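Local coordinates for protein glycerate 2-kinase (Pyrococcus horikoshii, PDB 1X3L) that phosphorylates D-glycerate at the 2-hydroxyl to give 2-phosphoglycerate, using ATP as well as other nucleotides or pyrophosphate as phosphate donor, with magnesium as cofactor, at residues 137-141 / 172-177; 340-346 / 403-409. All blocks are in the same frame, centred on the assembly; numbering follows the deposited sequence.

Contact 1 of 2, residues 137-141 / 172-177; sequences FELPE and HISKVK
P140 and S174 form a single antiparallel bridge as a non-hydrogen-bonded pair, their CA atoms 4.4 Å apart, in the middle of two otherwise irregular loops. The bonds on its flanks run in opposite directions. K175 N donates to L139 O at 2.8 Å, almost straight at 175°, and E141 N donates to I173 O at 3.0 Å from above that carbonyl's plane. I173 O is also approached by the CA-H of P140.

The carboxylate of E138 ties the two loops together from the side. Its CG lies anti to the backbone N (chi1 178°), and a bend at chi2 (53°) swings the oxygens across to the second loop. OE2 receives S174 OG at 2.9 Å through its syn lone pair, and a weak bond from L139 N. OE1 makes a salt bridge with K177 NZ on its anti side and somewhat out of the carboxylate plane, at an apparent 2.5 Å, a value short enough to be doubtful; K177 NZ also donates to S134 O. S174 OG in turn accepts from the backbone N of V176 and K177, an ST turn and ST motif that fix the loop after the bridge. With K177 and S174 at its two oxygens, the buried glutamate would be expected to stay ionised. Beside this polar cluster, V176 CB rests against CE2 of the F137 ring at 4.0 Å. Towards the partly exposed end, the aliphatic part of K175 runs past P140 O and E141, with its CG 3.4 Å from E141 OE2.

The contact joins the loops that follow helices 133-136 and 163-171. Helix 103-118 packs on F137 and L139, helix 146-158 on E138 and I173, and L181 of helix 180-183 on F137 and V176.

Contact 2 of 2, residues 340-346 / 403-409; sequences KGGPNQE and HNSYEAL
Three direct hydrogen bonds join K340 and E346 to residues 403-406. Backbone N of K340 donates to N404 OD1 at 2.9 Å, in the amide plane and on a lone pair, while K340 O accepts from Y406 N at 3.0 Å. H403 ND1 meets E346 OE2 at 2.6 Å and 175°, on the syn lone pair; carboxylate and imidazole are nearly coplanar, 14° apart. H403, with positive phi, ends helix 396-401 in a Schellman motif, and the turn into helix 405-411 carries its imidazole to E346. A water gives a proton to E346 OE2 and takes one from S405 N.

K340 supplies a cation-pi contact: its chain runs alongside Y406, and a turn at chi4 (-57°) sets NZ over the ring centre, 3.7 Å from the centroid; CE, over the same face, adds a CH-pi contact. A second water accepts from NZ.

In the packing, S405 OG sits 3.4 Å from Q345 CB, and L409 CD1 touches the same CB at 3.7 Å. Q345 OE1 lies at the edge of the Y406 ring, buried without a polar partner in the model, whereas Q345 NE2 bonds weakly to T374.

Within the MOFRL family region, helix 343-351, with G342 at its N-cap, thus lies against the start of helix 405-411. L349 packs on S405 and L409, L415 of strand 415-416 covers Q345, Y406 and L409, and A297 of helix 297-314 touches E346.

The two contacts share no element and do not touch: their centres lie 41 Å apart on opposite sides of the chain's centre, contact 1 in the DUF4147 range and contact 2 in the MOFRL range. Contact 1 is the more buried; it links irregular loops through a backbone bridge and an enclosed carboxylate, and the side chain of F137 lies about 11 Å from that of K58, which by similarity probably binds substrate. Contact 2, partly buried and away from that site, brings together two helix starts, with one water inside, between E346 and S405, and a cation-pi pair and a second water at the partly exposed margin. Each relies on a buried glutamate, between loops in contact 1, on a helix in contact 2.

Contact 1 of 2, residues 137-141 / 172-177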
ATOM      1  N   PHE A 137      16.068   0.040   1.994  1.00 35.87           N
ATOM      2  CA  PHE A 137      16.908  -0.333   0.866  1.00 36.18           C
ATOM      3  C   PHE A 137      17.490   0.912   0.211  1.00 36.75           C
ATOM      4  O   PHE A 137      16.841   1.544  -0.624  1.00 37.01           O
ATOM      5  CB  PHE A 137      16.047  -1.097  -0.137  1.00 35.52           C
ATOM      6  CG  PHE A 137      16.820  -1.819  -1.188  1.00 34.37           C
ATOM      7  CD1 PHE A 137      17.441  -3.031  -0.903  1.00 33.83           C
ATOM      8  CD2 PHE A 137      16.883  -1.319  -2.484  1.00 33.56           C
ATOM      9  CE1 PHE A 137      18.108  -3.739  -1.902  1.00 32.49           C
ATOM     10  CE2 PHE A 137      17.550  -2.021  -3.487  1.00 32.04           C
ATOM     11  CZ  PHE A 137      18.160  -3.231  -3.195  1.00 31.53           C
ATOM     12  N   GLU A 138      18.715   1.262   0.589  1.00 37.93           N
ATOM     13  CA  GLU A 138      19.349   2.447   0.034  1.00 39.10           C
ATOM     14  C   GLU A 138      20.867   2.366  -0.051  1.00 38.61           C
ATOM     15  O   GLU A 138      21.530   1.763   0.793  1.00 38.42           O
ATOM     16  CB  GLU A 138      18.944   3.683   0.848  1.00 41.29           C
ATOM     17  CG  GLU A 138      19.600   4.982   0.389  1.00 45.75           C
ATOM     18  CD  GLU A 138      19.422   5.245  -1.099  1.00 47.53           C
ATOM     19  OE1 GLU A 138      18.270   5.323  -1.565  1.00 49.36           O
ATOM     20  OE2 GLU A 138      20.438   5.379  -1.808  1.00 51.15           O
ATOM     21  N   LEU A 139      21.399   2.984  -1.099  1.00 38.83           N
ATOM     22  CA  LEU A 139      22.829   3.040  -1.353  1.00 39.79           C
ATOM     23  C   LEU A 139      23.100   4.367  -2.060  1.00 39.46           C
ATOM     24  O   LEU A 139      22.797   4.524  -3.240  1.00 39.41           O
ATOM     25  CB  LEU A 139      23.258   1.870  -2.245  1.00 40.79           C
ATOM     26  CG  LEU A 139      24.755   1.766  -2.548  1.00 44.89           C
ATOM     27  CD1 LEU A 139      25.540   1.666  -1.242  1.00 44.60           C
ATOM     28  CD2 LEU A 139      25.020   0.553  -3.429  1.00 45.12           C
ATOM     29  N   PRO A 140      23.656   5.349  -1.335  1.00 39.71           N
ATOM     30  CA  PRO A 140      23.964   6.670  -1.897  1.00 39.65           C
ATOM     31  C   PRO A 140      24.948   6.616  -3.068  1.00 38.65           C
ATOM     32  O   PRO A 140      25.731   5.676  -3.183  1.00 38.09           O
ATOM     33  CB  PRO A 140      24.539   7.428  -0.699  1.00 39.86           C
ATOM     34  CG  PRO A 140      23.864   6.770   0.474  1.00 40.90           C
ATOM     35  CD  PRO A 140      23.958   5.312   0.106  1.00 40.20           C
ATOM     36  N   GLU A 141      24.893   7.621  -3.938  1.00 38.45           N
ATOM     37  CA  GLU A 141      25.789   7.697  -5.085  1.00 39.40           C
ATOM     38  C   GLU A 141      27.226   7.922  -4.606  1.00 39.62           C
ATOM     39  O   GLU A 141      27.462   8.136  -3.415  1.00 39.46           O
ATOM     40  CB  GLU A 141      25.358   8.828  -6.020  1.00 39.77           C
ATOM     41  CG  GLU A 141      24.192   8.480  -6.946  1.00 40.18           C
ATOM     42  CD  GLU A 141      24.545   7.401  -7.964  1.00 42.99           C
ATOM     43  OE1 GLU A 141      25.744   7.243  -8.284  1.00 42.77           O
ATOM     44  OE2 GLU A 141      23.622   6.717  -8.461  1.00 44.05           O
ATOM     45  N   HIS A 172      18.005  11.123  -7.473  1.00 35.25           N
ATOM     46  CA  HIS A 172      19.243  11.478  -8.162  1.00 35.60           C
ATOM     47  C   HIS A 172      20.527  11.416  -7.336  1.00 36.05           C
ATOM     48  O   HIS A 172      21.571  11.890  -7.779  1.00 36.93           O
ATOM     49  CB  HIS A 172      19.110  12.854  -8.823  1.00 33.90           C
ATOM     50  CG  HIS A 172      18.242  12.845 -10.044  1.00 35.21           C
ATOM     51  ND1 HIS A 172      16.865  12.866  -9.980  1.00 33.94           N
ATOM     52  CD2 HIS A 172      18.554  12.729 -11.357  1.00 34.99           C
ATOM     53  CE1 HIS A 172      16.367  12.760 -11.199  1.00 33.30           C
ATOM     54  NE2 HIS A 172      17.370  12.674 -12.052  1.00 34.70           N
ATOM     55  N   ILE A 173      20.454  10.840  -6.138  1.00 36.23           N
ATOM     56  CA  ILE A 173      21.641  10.681  -5.297  1.00 36.62           C
ATOM     57  C   ILE A 173      21.638   9.284  -4.700  1.00 36.83           C
ATOM     58  O   ILE A 173      22.285   9.019  -3.687  1.00 36.82           O
ATOM     59  CB  ILE A 173      21.717  11.720  -4.158  1.00 37.56           C
ATOM     60  CG1 ILE A 173      20.436  11.701  -3.327  1.00 38.35           C
ATOM     61  CG2 ILE A 173      21.987  13.100  -4.740  1.00 38.04           C
ATOM     62  CD1 ILE A 173      20.474  12.654  -2.149  1.00 37.40           C
ATOM     63  N   SER A 174      20.901   8.394  -5.357  1.00 34.82           N
ATOM     64  CA  SER A 174      20.794   7.007  -4.943  1.00 35.55           C
ATOM     65  C   SER A 174      21.187   6.103  -6.105  1.00 35.35           C
ATOM     66  O   SER A 174      20.815   6.354  -7.245  1.00 36.22           O
ATOM     67  CB  SER A 174      19.358   6.691  -4.519  1.00 33.99           C
ATOM     68  OG  SER A 174      19.167   5.291  -4.400  1.00 32.92           O
ATOM     69  N   LYS A 175      21.923   5.038  -5.811  1.00 35.31           N
ATOM     70  CA  LYS A 175      22.353   4.115  -6.850  1.00 34.97           C
ATOM     71  C   LYS A 175      21.314   3.053  -7.197  1.00 33.71           C
ATOM     72  O   LYS A 175      21.493   2.302  -8.156  1.00 33.23           O
ATOM     73  CB  LYS A 175      23.665   3.440  -6.429  1.00 38.72           C
ATOM     74  CG  LYS A 175      24.823   4.420  -6.255  1.00 43.04           C
ATOM     75  CD  LYS A 175      26.149   3.711  -5.975  1.00 48.94           C
ATOM     76  CE  LYS A 175      26.578   2.821  -7.135  1.00 51.11           C
ATOM     77  NZ  LYS A 175      27.880   2.139  -6.852  1.00 55.25           N
ATOM     78  N   VAL A 176      20.221   2.990  -6.440  1.00 32.14           N
ATOM     79  CA  VAL A 176      19.197   1.981  -6.716  1.00 32.10           C
ATOM     80  C   VAL A 176      17.790   2.520  -6.998  1.00 31.39           C
ATOM     81  O   VAL A 176      16.958   1.830  -7.593  1.00 30.55           O
ATOM     82  CB  VAL A 176      19.118   0.956  -5.562  1.00 32.23           C
ATOM     83  CG1 VAL A 176      20.405   0.144  -5.511  1.00 34.74           C
ATOM     84  CG2 VAL A 176      18.891   1.664  -4.244  1.00 29.73           C
ATOM     85  N   LYS A 177      17.524   3.748  -6.576  1.00 29.47           N
ATOM     86  CA  LYS A 177      16.214   4.347  -6.791  1.00 29.85           C
ATOM     87  C   LYS A 177      16.104   4.951  -8.189  1.00 29.71           C
ATOM     88  O   LYS A 177      17.091   5.024  -8.917  1.00 28.86           O
ATOM     89  CB  LYS A 177      15.962   5.419  -5.729  1.00 28.51           C
ATOM     90  CG  LYS A 177      15.783   4.855  -4.326  1.00 28.22           C
ATOM     91  CD  LYS A 177      15.831   5.955  -3.278  1.00 27.70           C
ATOM     92  CE  LYS A 177      15.344   5.458  -1.922  1.00 29.86           C
ATOM     93  NZ  LYS A 177      16.022   4.214  -1.485  1.00 28.77           N
TER

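Contact 2 of 2, residues 340-346 / 403-409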
ATOM      1  N   LYS A 340     -11.736   9.293  21.418  1.00 39.44           N
ATOM      2  CA  LYS A 340     -11.167   8.050  20.904  1.00 37.34           C
ATOM      3  C   LYS A 340     -11.903   7.665  19.619  1.00 34.47           C
ATOM      4  O   LYS A 340     -13.132   7.717  19.569  1.00 33.46           O
ATOM      5  CB  LYS A 340     -11.322   6.942  21.954  1.00 37.94           C
ATOM      6  CG  LYS A 340     -10.358   5.767  21.808  1.00 42.05           C
ATOM      7  CD  LYS A 340     -10.601   4.729  22.907  1.00 44.59           C
ATOM      8  CE  LYS A 340      -9.426   3.765  23.058  1.00 47.58           C
ATOM      9  NZ  LYS A 340      -9.099   3.038  21.801  1.00 49.95           N
ATOM     10  N   GLY A 341     -11.157   7.284  18.587  1.00 32.39           N
ATOM     11  CA  GLY A 341     -11.788   6.914  17.330  1.00 30.09           C
ATOM     12  C   GLY A 341     -10.855   7.005  16.139  1.00 28.41           C
ATOM     13  O   GLY A 341      -9.641   7.101  16.309  1.00 29.49           O
ATOM     14  N   GLY A 342     -11.427   6.969  14.935  1.00 27.03           N
ATOM     15  CA  GLY A 342     -10.639   7.037  13.714  1.00 25.28           C
ATOM     16  C   GLY A 342     -11.510   7.240  12.480  1.00 24.94           C
ATOM     17  O   GLY A 342     -12.734   7.255  12.594  1.00 24.46           O
ATOM     18  N   PRO A 343     -10.912   7.365  11.279  1.00 24.70           N
ATOM     19  CA  PRO A 343     -11.655   7.573  10.027  1.00 25.45           C
ATOM     20  C   PRO A 343     -12.790   6.580   9.758  1.00 25.39           C
ATOM     21  O   PRO A 343     -13.957   6.964   9.692  1.00 26.85           O
ATOM     22  CB  PRO A 343     -10.565   7.496   8.957  1.00 24.62           C
ATOM     23  CG  PRO A 343      -9.321   7.940   9.687  1.00 27.23           C
ATOM     24  CD  PRO A 343      -9.468   7.230  11.014  1.00 23.77           C
ATOM     25  N   ASN A 344     -12.443   5.306   9.603  1.00 24.38           N
ATOM     26  CA  ASN A 344     -13.448   4.289   9.296  1.00 25.13           C
ATOM     27  C   ASN A 344     -14.525   4.181  10.385  1.00 24.71           C
ATOM     28  O   ASN A 344     -15.696   3.945  10.116  1.00 24.72           O
ATOM     29  CB  ASN A 344     -12.731   2.949   9.136  1.00 24.25           C
ATOM     30  CG  ASN A 344     -11.952   2.962   7.849  1.00 28.76           C
ATOM     31  OD1 ASN A 344     -12.487   3.208   6.774  1.00 28.09           O
ATOM     32  ND2 ASN A 344     -10.639   2.704   7.977  1.00 25.23           N
ATOM     33  N   GLN A 345     -14.156   4.385  11.644  1.00 24.60           N
ATOM     34  CA  GLN A 345     -15.155   4.355  12.701  1.00 25.45           C
ATOM     35  C   GLN A 345     -16.119   5.525  12.511  1.00 25.34           C
ATOM     36  O   GLN A 345     -17.317   5.395  12.765  1.00 26.35           O
ATOM     37  CB  GLN A 345     -14.489   4.447  14.068  1.00 27.40           C
ATOM     38  CG  GLN A 345     -13.671   3.211  14.425  1.00 29.57           C
ATOM     39  CD  GLN A 345     -12.772   3.455  15.613  1.00 33.72           C
ATOM     40  OE1 GLN A 345     -13.241   3.632  16.740  1.00 33.83           O
ATOM     41  NE2 GLN A 345     -11.468   3.487  15.367  1.00 33.82           N
ATOM     42  N   GLU A 346     -15.612   6.667  12.053  1.00 24.01           N
ATOM     43  CA  GLU A 346     -16.501   7.806  11.847  1.00 26.42           C
ATOM     44  C   GLU A 346     -17.366   7.634  10.599  1.00 23.83           C
ATOM     45  O   GLU A 346     -18.496   8.109  10.558  1.00 23.89           O
ATOM     46  CB  GLU A 346     -15.709   9.124  11.805  1.00 27.92           C
ATOM     47  CG  GLU A 346     -15.462   9.682  13.206  1.00 31.16           C
ATOM     48  CD  GLU A 346     -15.029  11.143  13.223  1.00 35.81           C
ATOM     49  OE1 GLU A 346     -15.383  11.888  12.285  1.00 35.20           O
ATOM     50  OE2 GLU A 346     -14.350  11.552  14.194  1.00 35.19           O
ATOM     51  N   HIS A 403     -15.430  13.736  18.131  1.00 36.75           N
ATOM     52  CA  HIS A 403     -14.514  12.740  17.581  1.00 35.00           C
ATOM     53  C   HIS A 403     -14.252  11.634  18.596  1.00 34.09           C
ATOM     54  O   HIS A 403     -13.112  11.298  18.909  1.00 35.27           O
ATOM     55  CB  HIS A 403     -13.206  13.409  17.161  1.00 36.77           C
ATOM     56  CG  HIS A 403     -13.377  14.392  16.046  1.00 38.87           C
ATOM     57  ND1 HIS A 403     -13.833  14.024  14.797  1.00 38.61           N
ATOM     58  CD2 HIS A 403     -13.215  15.736  16.006  1.00 39.05           C
ATOM     59  CE1 HIS A 403     -13.947  15.098  14.037  1.00 39.60           C
ATOM     60  NE2 HIS A 403     -13.579  16.151  14.747  1.00 39.33           N
ATOM     61  N   ASN A 404     -15.337  11.061  19.094  1.00 32.47           N
ATOM     62  CA  ASN A 404     -15.271  10.004  20.086  1.00 32.16           C
ATOM     63  C   ASN A 404     -16.120   8.824  19.585  1.00 30.95           C
ATOM     64  O   ASN A 404     -16.819   8.173  20.368  1.00 29.17           O
ATOM     65  CB  ASN A 404     -15.823  10.567  21.402  1.00 32.68           C
ATOM     66  CG  ASN A 404     -15.480   9.718  22.601  1.00 33.56           C
ATOM     67  OD1 ASN A 404     -14.366   9.208  22.720  1.00 35.71           O
ATOM     68  ND2 ASN A 404     -16.434   9.581  23.515  1.00 35.68           N
ATOM     69  N   SER A 405     -16.050   8.547  18.281  1.00 27.68           N
ATOM     70  CA  SER A 405     -16.848   7.468  17.689  1.00 26.46           C
ATOM     71  C   SER A 405     -16.540   6.076  18.248  1.00 26.25           C
ATOM     72  O   SER A 405     -17.415   5.219  18.283  1.00 26.81           O
ATOM     73  CB  SER A 405     -16.691   7.454  16.162  1.00 24.60           C
ATOM     74  OG  SER A 405     -15.337   7.258  15.785  1.00 25.31           O
ATOM     75  N   TYR A 406     -15.308   5.851  18.685  1.00 25.82           N
ATOM     76  CA  TYR A 406     -14.943   4.546  19.241  1.00 29.46           C
ATOM     77  C   TYR A 406     -15.858   4.175  20.407  1.00 30.18           C
ATOM     78  O   TYR A 406     -16.369   3.057  20.476  1.00 31.35           O
ATOM     79  CB  TYR A 406     -13.491   4.558  19.731  1.00 29.55           C
ATOM     80  CG  TYR A 406     -13.007   3.234  20.311  1.00 31.00           C
ATOM     81  CD1 TYR A 406     -12.307   2.322  19.523  1.00 30.29           C
ATOM     82  CD2 TYR A 406     -13.217   2.915  21.658  1.00 30.19           C
ATOM     83  CE1 TYR A 406     -11.815   1.129  20.056  1.00 30.60           C
ATOM     84  CE2 TYR A 406     -12.730   1.716  22.205  1.00 28.44           C
ATOM     85  CZ  TYR A 406     -12.027   0.834  21.395  1.00 32.12           C
ATOM     86  OH  TYR A 406     -11.516  -0.336  21.913  1.00 32.22           O
ATOM     87  N   GLU A 407     -16.064   5.118  21.321  1.00 30.88           N
ATOM     88  CA  GLU A 407     -16.894   4.866  22.491  1.00 31.12           C
ATOM     89  C   GLU A 407     -18.353   4.571  22.159  1.00 31.65           C
ATOM     90  O   GLU A 407     -19.011   3.792  22.858  1.00 31.48           O
ATOM     91  CB  GLU A 407     -16.811   6.053  23.455  1.00 34.53           C
ATOM     92  CG  GLU A 407     -15.409   6.333  23.977  1.00 39.30           C
ATOM     93  CD  GLU A 407     -14.783   5.121  24.640  1.00 41.80           C
ATOM     94  OE1 GLU A 407     -15.449   4.501  25.495  1.00 43.20           O
ATOM     95  OE2 GLU A 407     -13.624   4.789  24.313  1.00 45.84           O
ATOM     96  N   ALA A 408     -18.870   5.186  21.101  1.00 28.51           N
ATOM     97  CA  ALA A 408     -20.260   4.951  20.721  1.00 29.40           C
ATOM     98  C   ALA A 408     -20.407   3.571  20.099  1.00 29.04           C
ATOM     99  O   ALA A 408     -21.267   2.789  20.502  1.00 30.31           O
ATOM    100  CB  ALA A 408     -20.738   6.024  19.740  1.00 27.77           C
ATOM    101  N   LEU A 409     -19.561   3.281  19.114  1.00 29.33           N
ATOM    102  CA  LEU A 409     -19.602   1.991  18.432  1.00 27.92           C
ATOM    103  C   LEU A 409     -19.369   0.841  19.406  1.00 27.88           C
ATOM    104  O   LEU A 409     -19.954  -0.230  19.259  1.00 25.21           O
ATOM    105  CB  LEU A 409     -18.548   1.941  17.324  1.00 25.40           C
ATOM    106  CG  LEU A 409     -18.765   2.879  16.125  1.00 25.40           C
ATOM    107  CD1 LEU A 409     -17.579   2.770  15.175  1.00 22.66           C
ATOM    108  CD2 LEU A 409     -20.070   2.514  15.405  1.00 24.16           C
TER
HETATM  109  O   HOH W   1      -8.393   0.413  21.216  1.00 40.59           O
HETATM  110  O   HOH W   2     -14.181   9.545  16.260  1.00 29.97           O